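Local structure of glutamate tRNA ligase (Elizabethkingia meningoseptica, 6BRL) at residues V12-A17 with G44-R49; D35-K40 with D328-E333; I50-T55 with P89-E94; T224-G229 with D249-A254. The protein probably attaches glutamate to its cognate tRNA in an ATP-dependent reaction, as a class I glutamyl-tRNA synthetase, and is held here with its amino acid bound. One frame throughout, in Å; residues are numbered along the deposited sequence.

Overall arrangement
Contacts 1 and 4 are parallel strand pairs from beta-alpha-beta units, and they lie side by side: their centres are about 11 Å apart and Arg13 meets Thr224 between them. Contact 1 is largely buried, whereas contact 4 is partly buried and has Glu252 exposed. Contact 3, a buried loop pairing, continues directly from strand 45-48 and relies on carboxylates and an amide more than on apolar packing. These three touch the bound glutamate: contact 4 by an arginine, contact 1 by an arginine and a backbone carbonyl, contact 3 by a carboxylate. Contact 2 differs: helix 26-41, the crossover helix of contact 1, turns its other flank to helix 327-333 through apolar side chains, partly buried.

Contact 1: V12-A17 with G44-R49. With GLU (glutamic acid), chain B.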
# COMPACT_ATOMS: atom_id res chain seq x y z
N VAL A 12 3.49 -20.54 15.75
CA VAL A 12 3.69 -19.93 14.44
C VAL A 12 4.44 -18.61 14.60
O VAL A 12 4.07 -17.78 15.44
CB VAL A 12 2.34 -19.70 13.74
CG1 VAL A 12 2.51 -18.72 12.56
CG2 VAL A 12 1.79 -21.00 13.25
N ARG A 13 5.48 -18.40 13.78
CA ARG A 13 6.22 -17.15 13.80
C ARG A 13 6.54 -16.73 12.36
O ARG A 13 7.12 -17.52 11.60
CB ARG A 13 7.51 -17.30 14.63
CG ARG A 13 7.26 -17.45 16.15
CD ARG A 13 8.57 -17.65 17.01
NE ARG A 13 9.63 -16.66 16.73
CZ ARG A 13 9.68 -15.44 17.26
NH1 ARG A 13 8.71 -15.03 18.06
NH2 ARG A 13 10.66 -14.59 16.94
N VAL A 14 6.14 -15.51 11.98
CA VAL A 14 6.38 -14.98 10.63
C VAL A 14 7.12 -13.65 10.76
O VAL A 14 7.06 -12.98 11.78
CB VAL A 14 5.06 -14.77 9.83
CG1 VAL A 14 4.25 -16.09 9.75
CG2 VAL A 14 4.24 -13.69 10.45
N ARG A 15 7.82 -13.26 9.70
CA ARG A 15 8.55 -11.99 9.70
C ARG A 15 8.37 -11.27 8.37
O ARG A 15 8.50 -11.89 7.31
CB ARG A 15 10.05 -12.16 9.98
CG ARG A 15 10.94 -12.69 8.83
CD ARG A 15 10.59 -14.12 8.33
NE ARG A 15 11.58 -14.57 7.35
CZ ARG A 15 11.60 -14.16 6.08
NH1 ARG A 15 10.67 -13.29 5.63
NH2 ARG A 15 12.56 -14.59 5.25
N PHE A 16 8.04 -9.99 8.46
CA PHE A 16 8.16 -9.06 7.34
C PHE A 16 9.60 -8.56 7.36
O PHE A 16 10.06 -8.06 8.39
CB PHE A 16 7.14 -7.93 7.51
CG PHE A 16 7.10 -6.94 6.35
CD1 PHE A 16 7.02 -7.39 5.04
CD2 PHE A 16 7.10 -5.59 6.58
CE1 PHE A 16 6.96 -6.51 3.97
CE2 PHE A 16 7.05 -4.67 5.50
CZ PHE A 16 6.98 -5.13 4.20
N ALA A 17 10.34 -8.78 6.28
CA ALA A 17 11.78 -8.55 6.24
C ALA A 17 12.16 -7.60 5.10
O ALA A 17 12.95 -7.96 4.23
CB ALA A 17 12.52 -9.88 6.09
N GLY A 44 0.05 -16.60 16.81
CA GLY A 44 1.50 -16.53 16.78
C GLY A 44 2.01 -15.10 16.72
O GLY A 44 1.28 -14.14 16.97
N ASP A 45 3.30 -14.97 16.36
CA ASP A 45 4.06 -13.72 16.43
C ASP A 45 4.40 -13.18 15.05
O ASP A 45 4.71 -13.93 14.11
CB ASP A 45 5.37 -13.89 17.21
CG ASP A 45 5.15 -14.57 18.54
OD1 ASP A 45 4.15 -14.22 19.19
OD2 ASP A 45 5.96 -15.45 18.91
N PHE A 46 4.41 -11.85 14.97
CA PHE A 46 4.59 -11.07 13.76
C PHE A 46 5.85 -10.24 13.98
O PHE A 46 5.86 -9.32 14.79
CB PHE A 46 3.36 -10.18 13.48
CG PHE A 46 3.55 -9.19 12.32
CD1 PHE A 46 4.15 -9.60 11.14
CD2 PHE A 46 3.13 -7.87 12.43
CE1 PHE A 46 4.34 -8.70 10.09
CE2 PHE A 46 3.31 -6.96 11.38
CZ PHE A 46 3.92 -7.38 10.20
N ILE A 47 6.92 -10.57 13.29
CA ILE A 47 8.23 -9.99 13.54
C ILE A 47 8.55 -9.03 12.40
O ILE A 47 8.22 -9.33 11.24
CB ILE A 47 9.32 -11.09 13.64
CG1 ILE A 47 9.18 -11.87 14.94
CG2 ILE A 47 10.71 -10.47 13.49
CD1 ILE A 47 8.22 -13.03 14.89
N LEU A 48 9.17 -7.88 12.71
CA LEU A 48 9.75 -7.01 11.68
C LEU A 48 11.28 -7.12 11.78
O LEU A 48 11.84 -6.83 12.84
CB LEU A 48 9.32 -5.55 11.87
CG LEU A 48 10.10 -4.58 10.96
CD1 LEU A 48 9.74 -4.87 9.50
CD2 LEU A 48 9.76 -3.13 11.27
N ARG A 49 11.94 -7.56 10.69
CA ARG A 49 13.40 -7.61 10.63
C ARG A 49 13.86 -6.67 9.52
O ARG A 49 13.38 -6.75 8.38
CB ARG A 49 13.91 -9.05 10.36
CG ARG A 49 15.49 -9.16 10.36
CD ARG A 49 15.98 -10.63 10.26
NE ARG A 49 15.68 -11.25 8.96
CZ ARG A 49 15.10 -12.45 8.82
NH1 ARG A 49 14.77 -13.19 9.88
NH2 ARG A 49 14.89 -12.94 7.61
N GLU B . 15.01 -8.39 2.22
CA GLU B . 14.12 -9.19 1.37
C GLU B . 13.12 -8.31 0.58
O GLU B . 12.38 -8.77 -0.31
CB GLU B . 13.36 -10.22 2.22
CG GLU B . 12.81 -11.40 1.45
CD GLU B . 12.30 -12.49 2.37
OE1 GLU B . 13.02 -13.54 2.50
OE2 GLU B . 11.21 -12.27 2.98
OXT GLU B . 13.07 -7.08 0.80
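Arg13 and Asp45 form a salt bridge, NH1 to OD2 at 2.9 Å, with OD2 met on its anti side and the two group planes 66° apart. Each has further partners: Lys11 for Asp45, Glu79 and the carbonyl of Met221 for Arg13. A bend at chi3 (50°) brings the Arg13 guanidinium back over Ile47, whose CD1 covers one face, 3.5 Å from NH2. The parallel backbone bonds alternate from one strand to the other: Asp45 N to Val12 O, Val14 N to Asp45 O, Ile47 N to Val14 O at 2.8 Å, Phe16 N to Ile47 O and Arg49 N to Phe16 O.

Arg15 sends NH1 to OE2 of the bound glutamate at 2.9 Å and NH2 to its OE1 at 3.0 Å, while Ala17 O accepts the ligand's amino N. Arg49 NH2 lies over a face of the Arg15 guanidinium; both are bridged to Asp218, and Arg49 also to Glu51, which probably offsets their charges. On the face of Val14 and Phe16, Val14 CG2 meets the edge of the Phe46 ring, Phe46 CE1 touches Phe16 CB at 3.9 Å, and Leu48 CD1 lies beside Phe16 CD2. Strand 13-16, helix 26-41 and strand 45-48 make a beta-alpha-beta unit of the class I synthetase Rossmann-like catalytic fold, with the amino-acid pocket at the strands' C-terminal ends.

Contact 2: D35-K40 with D328-E333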
# COMPACT_ATOMS: atom_id res chain seq x y z
N ASP A 35 1.39 -11.70 6.35
CA ASP A 35 2.17 -12.12 7.52
C ASP A 35 1.35 -11.94 8.78
O ASP A 35 1.14 -12.88 9.55
CB ASP A 35 3.46 -11.28 7.67
CG ASP A 35 4.58 -11.72 6.75
OD1 ASP A 35 4.74 -12.94 6.55
OD2 ASP A 35 5.33 -10.83 6.25
N TYR A 36 0.88 -10.72 8.99
CA TYR A 36 0.14 -10.37 10.20
C TYR A 36 -1.10 -11.25 10.37
O TYR A 36 -1.33 -11.81 11.45
CB TYR A 36 -0.25 -8.90 10.11
CG TYR A 36 -1.03 -8.38 11.29
CD1 TYR A 36 -0.40 -8.09 12.48
CD2 TYR A 36 -2.41 -8.15 11.19
CE1 TYR A 36 -1.11 -7.60 13.56
CE2 TYR A 36 -3.13 -7.65 12.26
CZ TYR A 36 -2.47 -7.39 13.45
OH TYR A 36 -3.13 -6.89 14.54
N LEU A 37 -1.92 -11.40 9.31
CA LEU A 37 -3.14 -12.21 9.39
C LEU A 37 -2.83 -13.67 9.72
O LEU A 37 -3.50 -14.30 10.56
CB LEU A 37 -3.90 -12.15 8.07
CG LEU A 37 -4.48 -10.76 7.67
CD1 LEU A 37 -5.34 -10.87 6.43
CD2 LEU A 37 -5.34 -10.27 8.78
N PHE A 38 -1.86 -14.25 9.01
CA PHE A 38 -1.52 -15.64 9.28
C PHE A 38 -1.08 -15.82 10.73
O PHE A 38 -1.47 -16.79 11.39
CB PHE A 38 -0.40 -16.09 8.34
CG PHE A 38 -0.10 -17.58 8.47
CD1 PHE A 38 -1.01 -18.52 8.00
CD2 PHE A 38 1.07 -18.02 9.06
CE1 PHE A 38 -0.74 -19.90 8.08
CE2 PHE A 38 1.33 -19.41 9.17
CZ PHE A 38 0.44 -20.34 8.68
N ALA A 39 -0.26 -14.90 11.23
CA ALA A 39 0.25 -15.02 12.58
C ALA A 39 -0.88 -14.89 13.60
O ALA A 39 -1.03 -15.73 14.50
CB ALA A 39 1.33 -13.97 12.84
N LYS A 40 -1.71 -13.85 13.45
CA LYS A 40 -2.78 -13.62 14.41
C LYS A 40 -3.83 -14.71 14.31
O LYS A 40 -4.38 -15.12 15.33
CB LYS A 40 -3.41 -12.23 14.20
CG LYS A 40 -2.48 -11.04 14.62
CD LYS A 40 -1.71 -11.39 15.90
CE LYS A 40 -0.54 -10.44 16.15
NZ LYS A 40 0.51 -11.06 17.05
N ASP A 328 -10.12 -7.41 12.29
CA ASP A 328 -10.37 -8.54 13.18
C ASP A 328 -11.12 -9.67 12.49
O ASP A 328 -10.90 -10.84 12.82
CB ASP A 328 -11.10 -8.05 14.44
CG ASP A 328 -10.21 -7.19 15.33
OD1 ASP A 328 -8.98 -7.45 15.37
OD2 ASP A 328 -10.74 -6.25 15.97
N GLU A 329 -12.01 -9.37 11.52
CA GLU A 329 -12.71 -10.47 10.84
C GLU A 329 -11.80 -11.14 9.84
O GLU A 329 -11.92 -12.36 9.61
CB GLU A 329 -13.99 -9.96 10.15
CG GLU A 329 -14.92 -9.27 11.12
CD GLU A 329 -15.97 -8.36 10.47
OE1 GLU A 329 -15.79 -7.87 9.32
OE2 GLU A 329 -17.00 -8.16 11.14
N MET A 330 -10.86 -10.38 9.25
CA MET A 330 -9.85 -11.02 8.42
C MET A 330 -9.01 -11.98 9.23
O MET A 330 -8.71 -13.09 8.77
CB MET A 330 -8.95 -9.96 7.75
CG MET A 330 -9.70 -9.11 6.73
SD MET A 330 -8.61 -8.16 5.64
CE MET A 330 -8.32 -6.70 6.60
N ILE A 331 -8.60 -11.58 10.44
CA ILE A 331 -7.80 -12.46 11.29
C ILE A 331 -8.53 -13.78 11.51
O ILE A 331 -7.95 -14.87 11.39
CB ILE A 331 -7.49 -11.76 12.62
CG1 ILE A 331 -6.46 -10.65 12.38
CG2 ILE A 331 -6.99 -12.77 13.67
CD1 ILE A 331 -6.24 -9.71 13.57
N LYS A 332 -9.83 -13.71 11.80
CA LYS A 332 -10.61 -14.91 12.06
C LYS A 332 -10.77 -15.76 10.80
O LYS A 332 -10.79 -16.99 10.89
CB LYS A 332 -11.98 -14.53 12.67
N GLU A 333 -10.84 -15.14 9.63
CA GLU A 333 -11.20 -15.78 8.36
C GLU A 333 -9.99 -16.26 7.53
O GLU A 333 -10.11 -17.17 6.70
CB GLU A 333 -12.01 -14.77 7.54
CG GLU A 333 -13.11 -15.33 6.73
CD GLU A 333 -14.17 -14.30 6.42
OE1 GLU A 333 -14.38 -13.39 7.25
OE2 GLU A 333 -14.80 -14.41 5.36
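Helix 35-40 and helix 328-333 pass at an angle of 63°, their axes 8.2 Å apart at closest approach, and the backbones come nearest where the CA atoms of Leu37 and Ile331 are 5.0 Å apart. Ile331 is the central side chain. Its CG2 rests 3.7 Å from Lys40 CB, and its CD1 reaches past that same methylene to the Tyr36 ring, touching CE2 at 4.0 Å. With CG1 beside the backbone N (chi1 -72°) and the chain then running straight on, Ile331 lies alongside the start of Lys40, both pointing the same way. Leu37 fills the other flank: its CD2 touches Met330 CB at 3.8 Å and Ile331 CG1 at the same distance, with CD1 also against Met330 CB. Lys40 CG lies over one face of the Tyr36 ring, toward its rim; beyond it the chain bends at chi2 and NZ goes to Asp78 and the carbonyl of Gly44. Beyond the contact, Met330 packs on helix 304-312, and Leu37 on Met327 and Phe334. Across the two segments the union is made of carbon meeting carbon, consistent with hydrophobic cohesion; the one charged residue lends its aliphatic part and spends its ammonium on other partners.

Contact 3: I50-T55 with P89-E94; sequences IEDTDT and PYRQSE. With GLU (glutamic acid), chain B.
One wall of the glutamate pocket is formed here, where the loop after strand 45-48 pairs with the loop before helix 96-107. Glu51 OE1 accepts the amino N of the bound glutamate at 3.0 Å, and the same carboxylate is held by Asn214 through OE1 and by Arg49 through OE2. Behind it, the Gln92 amide is stacked on the carboxylate with the two planes 18° apart, its CD 3.7 Å from Glu51 CD. Gln92 NE2 gives its hydrogen bond to Asp217, while OE1 takes one from a water at 2.8 Å that also meets Thr53 OG1. Thr53 CG2 comes near the oxygen end of the amide, 3.6 Å from Gln92 OE1, on the side away from Glu51. The Gln92 chain, extended beyond CG, brings its amide flat against the Glu51 carboxylate, a second-shell position consistent with steadying it.

Two backbone bonds bracket Arg91: Ile50 N to Tyr90 O at 2.9 Å, and Gln92 N to Ile50 O at 3.0 Å, nearly straight. Asp52 grips the start of the 3-10 turn 92-94 with both oxygens. Its CG stands between the backbone N and carbonyl carbon (chi1 59°), and OD1 takes Ser93 N while OD2 takes Ser93 OG at 2.6 Å, both from the syn side and about 30° out of the carboxylate plane. Arg91 bridges Glu94 within its own segment and Glu63 beyond it. A single-bridge pairing of two loops, continuing from the edge of a parallel strand pair, thus shapes the amino-group end of the amino-acid site in this class I synthetase.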
# COMPACT_ATOMS: atom_id res chain seq x y z
N ILE A 50 14.76 -5.75 9.85
CA ILE A 50 15.23 -4.77 8.86
C ILE A 50 16.47 -5.34 8.18
O ILE A 50 17.49 -5.59 8.83
CB ILE A 50 15.54 -3.42 9.52
CG1 ILE A 50 14.25 -2.76 10.00
CG2 ILE A 50 16.18 -2.46 8.50
CD1 ILE A 50 13.33 -2.34 8.85
N GLU A 51 16.40 -5.49 6.84
CA GLU A 51 17.40 -6.28 6.09
C GLU A 51 18.37 -5.32 5.42
O GLU A 51 18.31 -5.02 4.23
CB GLU A 51 16.71 -7.23 5.12
CG GLU A 51 15.99 -8.30 5.97
CD GLU A 51 16.09 -9.72 5.46
OE1 GLU A 51 16.43 -9.95 4.29
OE2 GLU A 51 15.78 -10.65 6.22
N ASP A 52 19.27 -4.79 6.23
CA ASP A 52 20.09 -3.65 5.81
C ASP A 52 21.55 -4.07 5.65
O ASP A 52 22.45 -3.35 6.08
CB ASP A 52 19.95 -2.49 6.80
CG ASP A 52 20.37 -2.87 8.23
OD1 ASP A 52 20.40 -4.06 8.55
OD2 ASP A 52 20.70 -1.99 9.04
N THR A 53 21.80 -5.25 5.07
CA THR A 53 23.18 -5.70 4.90
C THR A 53 23.89 -5.01 3.73
O THR A 53 25.12 -4.98 3.71
CB THR A 53 23.26 -7.22 4.69
OG1 THR A 53 22.48 -7.59 3.54
CG2 THR A 53 22.78 -8.01 5.92
N ASP A 54 23.15 -4.47 2.77
CA ASP A 54 23.75 -3.82 1.60
C ASP A 54 23.75 -2.31 1.84
O ASP A 54 22.79 -1.60 1.52
CB ASP A 54 23.00 -4.17 0.33
CG ASP A 54 23.72 -3.68 -0.92
OD1 ASP A 54 24.56 -2.75 -0.80
OD2 ASP A 54 23.43 -4.20 -2.02
N THR A 55 24.88 -1.81 2.33
CA THR A 55 24.92 -0.41 2.75
C THR A 55 24.78 0.55 1.57
O THR A 55 24.26 1.66 1.75
CB THR A 55 26.22 -0.16 3.53
OG1 THR A 55 26.43 -1.26 4.43
CG2 THR A 55 26.14 1.11 4.35
N PRO A 89 19.44 -8.14 18.17
CA PRO A 89 19.01 -6.98 17.36
C PRO A 89 18.16 -7.40 16.18
O PRO A 89 18.44 -8.47 15.59
CB PRO A 89 20.32 -6.37 16.85
CG PRO A 89 21.46 -7.09 17.57
CD PRO A 89 20.89 -8.40 18.07
N TYR A 90 17.17 -6.58 15.80
CA TYR A 90 16.32 -6.89 14.66
C TYR A 90 16.73 -6.17 13.38
O TYR A 90 16.02 -6.26 12.37
CB TYR A 90 14.84 -6.61 15.00
CG TYR A 90 14.28 -7.65 15.95
CD1 TYR A 90 14.38 -7.46 17.33
CD2 TYR A 90 13.70 -8.83 15.49
CE1 TYR A 90 13.89 -8.43 18.24
CE2 TYR A 90 13.19 -9.81 16.40
CZ TYR A 90 13.30 -9.59 17.77
OH TYR A 90 12.84 -10.51 18.69
N ARG A 91 17.87 -5.47 13.38
CA ARG A 91 18.51 -4.99 12.16
C ARG A 91 19.68 -5.92 11.84
O ARG A 91 20.53 -6.17 12.69
CB ARG A 91 19.06 -3.58 12.33
CG ARG A 91 18.04 -2.55 12.73
CD ARG A 91 18.62 -1.12 12.56
NE ARG A 91 17.59 -0.15 12.94
CZ ARG A 91 17.45 0.34 14.17
NH1 ARG A 91 18.30 0.01 15.14
NH2 ARG A 91 16.46 1.18 14.44
N GLN A 92 19.77 -6.37 10.59
CA GLN A 92 20.84 -7.30 10.25
C GLN A 92 22.22 -6.66 10.32
O GLN A 92 23.21 -7.34 10.61
CB GLN A 92 20.57 -7.89 8.87
CG GLN A 92 19.26 -8.78 8.81
CD GLN A 92 19.14 -9.50 7.47
OE1 GLN A 92 19.33 -8.88 6.44
NE2 GLN A 92 18.83 -10.79 7.49
N SER A 93 22.32 -5.34 10.09
CA SER A 93 23.61 -4.69 10.24
C SER A 93 24.17 -4.82 11.65
O SER A 93 25.38 -4.65 11.85
CB SER A 93 23.51 -3.19 9.87
OG SER A 93 22.61 -2.53 10.75
N GLU A 94 23.33 -5.10 12.64
CA GLU A 94 23.76 -5.20 14.04
C GLU A 94 24.02 -6.64 14.48
O GLU A 94 24.25 -6.88 15.67
CB GLU A 94 22.72 -4.51 14.94
CG GLU A 94 22.53 -3.02 14.58
CD GLU A 94 21.44 -2.35 15.38
OE1 GLU A 94 20.91 -2.98 16.31
OE2 GLU A 94 21.10 -1.19 15.07
N GLU B . 15.01 -8.39 2.22
CA GLU B . 14.12 -9.19 1.37
C GLU B . 13.12 -8.31 0.58
O GLU B . 12.38 -8.77 -0.31
CB GLU B . 13.36 -10.22 2.22
CG GLU B . 12.81 -11.40 1.45
CD GLU B . 12.30 -12.49 2.37
OE1 GLU B . 13.02 -13.54 2.50
OE2 GLU B . 11.21 -12.27 2.98
OXT GLU B . 13.07 -7.08 0.80
O HOH W 1 20.20 -9.19 3.77

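Contact 4: T224-G229 with D249-A254; sequences THVIRG and DAPEFA. With GLU (glutamic acid), chain B.
Arg228 reaches the OE1 atom of the bound glutamate through NH1 at 3.1 Å, an oxygen that Arg15 also holds. From a chi1 of 60° the Arg228 chain stretches out straight as far as NE, which brings the edge of the guanidinium to the ligand's OE1. Phe253 backs it: CE2 lies 3.7 Å from NH2, over one face of the guanidinium, with the planes 50° apart. NH2 is also hydrogen-bonded to His239 ND1; ligand, ring and histidine together probably limit its movement.

The backbones pair in parallel through Glu252 N to Thr224 O, Val226 N to Glu252 O at 2.8 Å and close to straight at 175°, Ala254 N to Val226 O, and Arg228 N to Ala254 O. Val226 occupies the middle of one face, its CB 3.8 Å from Phe253 CD2 and its CG2 3.6 Å from Pro251 CG. On the other face His225 and Glu252 lie side by side, and Ile227 CG1 meets Ala254 CB at 4.1 Å. The His225 ring is set by Thr224 OG1, which meets ND1 in the ring plane at 2.8 Å.

Strand 225-229, helix 236-246 and strand 252-256 form a beta-alpha-beta unit. Helix 236-246 covers Pro251 and Phe253, helix 210-220 packs on Val226 and Arg228, and on the opposite face His225 meets Phe38 of helix 26-41, while Thr224 joins the pair to Arg13 of strand 13-16.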
# COMPACT_ATOMS: atom_id res chain seq x y z
N THR A 224 8.66 -20.03 11.47
CA THR A 224 8.04 -21.25 10.95
C THR A 224 7.50 -21.12 9.53
O THR A 224 7.50 -22.11 8.80
CB THR A 224 6.90 -21.69 11.87
OG1 THR A 224 5.91 -20.66 11.88
CG2 THR A 224 7.44 -21.92 13.28
N HIS A 225 7.09 -19.92 9.10
CA HIS A 225 6.52 -19.73 7.77
C HIS A 225 7.10 -18.46 7.15
O HIS A 225 6.97 -17.37 7.72
CB HIS A 225 4.98 -19.64 7.85
CG HIS A 225 4.32 -20.90 8.36
ND1 HIS A 225 4.35 -21.27 9.68
CD2 HIS A 225 3.61 -21.85 7.71
CE1 HIS A 225 3.68 -22.40 9.84
NE2 HIS A 225 3.23 -22.79 8.65
N VAL A 226 7.70 -18.61 5.97
CA VAL A 226 8.29 -17.51 5.22
C VAL A 226 7.30 -17.18 4.11
O VAL A 226 7.06 -17.99 3.22
CB VAL A 226 9.66 -17.88 4.64
CG1 VAL A 226 10.19 -16.78 3.70
CG2 VAL A 226 10.69 -18.20 5.79
N ILE A 227 6.72 -15.99 4.17
CA ILE A 227 5.76 -15.52 3.16
C ILE A 227 6.41 -14.34 2.44
O ILE A 227 6.72 -13.32 3.07
CB ILE A 227 4.42 -15.11 3.79
CG1 ILE A 227 3.82 -16.27 4.58
CG2 ILE A 227 3.42 -14.49 2.74
CD1 ILE A 227 2.72 -15.82 5.55
N ARG A 228 6.63 -14.47 1.13
CA ARG A 228 7.31 -13.41 0.39
C ARG A 228 6.86 -13.45 -1.06
O ARG A 228 6.11 -14.35 -1.47
CB ARG A 228 8.83 -13.55 0.50
CG ARG A 228 9.31 -14.86 -0.03
CD ARG A 228 10.76 -15.09 0.41
NE ARG A 228 11.31 -16.28 -0.22
CZ ARG A 228 12.43 -16.88 0.20
NH1 ARG A 228 13.09 -16.38 1.25
NH2 ARG A 228 12.90 -17.96 -0.43
N GLY A 229 7.31 -12.47 -1.85
CA GLY A 229 6.93 -12.39 -3.25
C GLY A 229 7.63 -13.44 -4.12
O GLY A 229 8.75 -13.93 -3.84
N ASP A 249 16.51 -27.62 9.82
CA ASP A 249 15.27 -27.83 9.09
C ASP A 249 14.75 -26.50 8.56
O ASP A 249 14.73 -25.50 9.28
CB ASP A 249 14.22 -28.47 10.00
CG ASP A 249 14.65 -29.86 10.42
OD1 ASP A 249 15.18 -30.59 9.56
OD2 ASP A 249 14.49 -30.19 11.61
N ALA A 250 14.34 -26.49 7.31
CA ALA A 250 13.84 -25.27 6.67
C ALA A 250 12.39 -25.00 7.11
O ALA A 250 11.66 -25.93 7.45
CB ALA A 250 13.90 -25.40 5.16
N PRO A 251 12.00 -23.72 7.17
CA PRO A 251 10.60 -23.38 7.43
C PRO A 251 9.73 -23.74 6.24
O PRO A 251 10.25 -24.17 5.21
CB PRO A 251 10.63 -21.86 7.62
CG PRO A 251 11.82 -21.42 6.86
CD PRO A 251 12.82 -22.52 6.90
N GLU A 252 8.42 -23.53 6.36
CA GLU A 252 7.53 -23.61 5.21
C GLU A 252 7.61 -22.30 4.43
O GLU A 252 7.96 -21.27 4.99
CB GLU A 252 6.09 -23.91 5.67
CG GLU A 252 5.99 -25.30 6.36
CD GLU A 252 4.55 -25.68 6.61
OE1 GLU A 252 3.78 -25.72 5.64
OE2 GLU A 252 4.19 -25.86 7.79
N PHE A 253 7.32 -22.35 3.12
CA PHE A 253 7.37 -21.17 2.25
C PHE A 253 6.03 -20.96 1.56
O PHE A 253 5.34 -21.93 1.20
CB PHE A 253 8.46 -21.29 1.16
CG PHE A 253 9.87 -21.33 1.73
CD1 PHE A 253 10.43 -22.53 2.21
CD2 PHE A 253 10.62 -20.17 1.79
CE1 PHE A 253 11.74 -22.54 2.73
CE2 PHE A 253 11.91 -20.16 2.32
CZ PHE A 253 12.48 -21.35 2.79
N ALA A 254 5.68 -19.68 1.35
CA ALA A 254 4.51 -19.30 0.54
C ALA A 254 4.91 -18.13 -0.35
O ALA A 254 5.30 -17.08 0.17
CB ALA A 254 3.33 -18.88 1.43
N GLU B . 15.01 -8.39 2.22
CA GLU B . 14.12 -9.19 1.37
C GLU B . 13.12 -8.31 0.58
O GLU B . 12.38 -8.77 -0.31
CB GLU B . 13.36 -10.22 2.22
CG GLU B . 12.81 -11.40 1.45
CD GLU B . 12.30 -12.49 2.37
OE1 GLU B . 13.02 -13.54 2.50
OE2 GLU B . 11.21 -12.27 2.98
OXT GLU B . 13.07 -7.08 0.80